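Local coordinates for protein Ton_1535 (PDB 3ZPJ) that is of unknown function but folds as an all-helical alpha-solenoid that includes a left-handed helical turn, at residues 229-234 / 245-250. Sequence-based numbering, arbitrary orientation.
Sequences YALAII and IGELEV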
loop_
_atom_site.group_PDB
_atom_site.type_symbol
_atom_site.label_atom_id
_atom_site.label_comp_id
_atom_site.label_asym_id
_atom_site.label_seq_id
_atom_site.Cartn_x
_atom_site.Cartn_y
_atom_site.Cartn_z
ATOM N N TYR A 229 -17.457 2.521 4.845
ATOM C CA TYR A 229 -17.111 2.381 3.435
ATOM C C TYR A 229 -16.100 1.243 3.199
ATOM O O TYR A 229 -16.243 0.451 2.271
ATOM C CB TYR A 229 -16.588 3.711 2.886
ATOM C CG TYR A 229 -16.238 3.662 1.422
ATOM C CD1 TYR A 229 -17.229 3.647 0.446
ATOM C CD2 TYR A 229 -14.923 3.621 1.014
ATOM C CE1 TYR A 229 -16.913 3.593 -0.900
ATOM C CE2 TYR A 229 -14.596 3.568 -0.325
ATOM C CZ TYR A 229 -15.593 3.556 -1.280
ATOM O OH TYR A 229 -15.247 3.506 -2.614
ATOM N N ALA A 230 -15.090 1.159 4.055
ATOM C CA ALA A 230 -14.071 0.115 3.955
ATOM C C ALA A 230 -14.658 -1.268 4.286
ATOM O O ALA A 230 -14.392 -2.258 3.609
ATOM C CB ALA A 230 -12.919 0.428 4.894
ATOM N N LEU A 231 -15.450 -1.321 5.346
ATOM C CA LEU A 231 -16.148 -2.539 5.708
ATOM C C LEU A 231 -17.018 -3.006 4.554
ATOM O O LEU A 231 -17.099 -4.201 4.271
ATOM C CB LEU A 231 -16.995 -2.280 6.935
ATOM C CG LEU A 231 -16.122 -2.218 8.176
ATOM C CD1 LEU A 231 -16.969 -1.824 9.377
ATOM C CD2 LEU A 231 -15.443 -3.575 8.386
ATOM N N ALA A 232 -17.651 -2.050 3.879
ATOM C CA ALA A 232 -18.484 -2.359 2.725
ATOM C C ALA A 232 -17.667 -3.039 1.635
ATOM O O ALA A 232 -18.120 -4.013 1.042
ATOM C CB ALA A 232 -19.152 -1.105 2.191
ATOM N N ILE A 233 -16.458 -2.540 1.379
ATOM C CA ILE A 233 -15.620 -3.141 0.345
ATOM C C ILE A 233 -15.264 -4.565 0.718
ATOM O O ILE A 233 -15.293 -5.469 -0.119
ATOM C CB ILE A 233 -14.321 -2.352 0.126
ATOM C CG1 ILE A 233 -14.648 -0.934 -0.347
ATOM C CG2 ILE A 233 -13.451 -3.061 -0.882
ATOM C CD1 ILE A 233 -13.467 0.027 -0.262
ATOM N N ILE A 234 -14.947 -4.754 1.993
ATOM C CA ILE A 234 -14.596 -6.070 2.512
ATOM C C ILE A 234 -15.716 -7.116 2.319
ATOM O O ILE A 234 -15.433 -8.250 1.932
ATOM C CB ILE A 234 -14.119 -5.973 3.978
ATOM C CG1 ILE A 234 -12.868 -5.094 4.055
ATOM C CG2 ILE A 234 -13.814 -7.344 4.533
ATOM C CD1 ILE A 234 -12.429 -4.783 5.459
ATOM N N ILE A 245 -11.422 -12.332 9.197
ATOM C CA ILE A 245 -10.147 -11.749 9.583
ATOM C C ILE A 245 -10.148 -10.265 9.235
ATOM O O ILE A 245 -9.710 -9.435 10.027
ATOM C CB ILE A 245 -8.947 -12.443 8.891
ATOM C CG1 ILE A 245 -8.471 -13.644 9.703
ATOM C CG2 ILE A 245 -7.762 -11.494 8.766
ATOM C CD1 ILE A 245 -9.394 -14.793 9.690
ATOM N N GLY A 246 -10.671 -9.933 8.063
ATOM C CA GLY A 246 -10.610 -8.564 7.583
ATOM C C GLY A 246 -11.419 -7.651 8.478
ATOM O O GLY A 246 -10.982 -6.553 8.840
ATOM N N GLU A 247 -12.608 -8.107 8.849
ATOM C CA GLU A 247 -13.445 -7.323 9.743
ATOM C C GLU A 247 -12.761 -7.143 11.099
ATOM O O GLU A 247 -12.769 -6.050 11.655
ATOM C CB GLU A 247 -14.851 -7.917 9.843
ATOM C CG GLU A 247 -15.682 -7.715 8.561
ATOM C CD GLU A 247 -17.027 -8.444 8.559
ATOM O OE1 GLU A 247 -17.252 -9.336 9.407
ATOM O OE2 GLU A 247 -17.871 -8.128 7.697
ATOM N N LEU A 248 -12.116 -8.196 11.599
ATOM C CA LEU A 248 -11.382 -8.110 12.860
ATOM C C LEU A 248 -10.194 -7.154 12.801
ATOM O O LEU A 248 -9.963 -6.386 13.740
ATOM C CB LEU A 248 -10.931 -9.494 13.327
ATOM C CG LEU A 248 -12.105 -10.407 13.685
ATOM C CD1 LEU A 248 -11.655 -11.790 14.138
ATOM C CD2 LEU A 248 -12.919 -9.756 14.769
ATOM N N GLU A 249 -9.437 -7.209 11.708
ATOM C CA GLU A 249 -8.316 -6.306 11.525
ATOM C C GLU A 249 -8.833 -4.870 11.536
ATOM O O GLU A 249 -8.223 -3.984 12.126
ATOM C CB GLU A 249 -7.550 -6.622 10.217
ATOM C CG GLU A 249 -6.855 -7.988 10.225
ATOM C CD GLU A 249 -5.987 -8.268 8.986
ATOM O OE1 GLU A 249 -6.358 -7.839 7.867
ATOM O OE2 GLU A 249 -4.941 -8.951 9.140
ATOM N N VAL A 250 -9.980 -4.646 10.907
ATOM C CA VAL A 250 -10.542 -3.310 10.876
ATOM C C VAL A 250 -10.978 -2.873 12.267
ATOM O O VAL A 250 -10.708 -1.746 12.682
ATOM C CB VAL A 250 -11.695 -3.196 9.874
ATOM C CG1 VAL A 250 -12.566 -1.992 10.197
ATOM C CG2 VAL A 250 -11.130 -3.062 8.483
#
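V250 reaches across to both L231 and I234, giving one methyl to each: CG1 lies 3.8 Å from CD2 of L231, and CG2 lies 3.7 Å from CD1 of I234. These contacts join the two helices of a hairpin in the alpha-solenoid, in which segments 229-234 and 245-250, on helices 227-237 and 240-256, run nearly antiparallel (166°) with their axes 10.2 Å apart. The fork of V250 is set by its first torsion (chi1 160°), which turns CG1 anti to the backbone N and leaves CG2 beside it. The side chains of I234 and V250 run past each other from opposite helices, whereas that of L231 meets V250 at a slant. G246, one turn before V250, lacks a side chain, which lets I234 come close: the two CA atoms are 6.9 Å apart. E247 adds its aliphatic part, with CG 4.2 Å from CD2 of L231, while its OE2 forms a salt bridge with NE of R243, one turn earlier on the same helix. Helix 216-223 packs against A230, and helix 262-271 touches L231 and E247, so the hairpin is flanked by further solenoid helices. No hydrogen bond links the two segments; CD1 of I234 simply rests 4.1 Å from the carbonyl O of G246, which accepts the helical bond from V250 N.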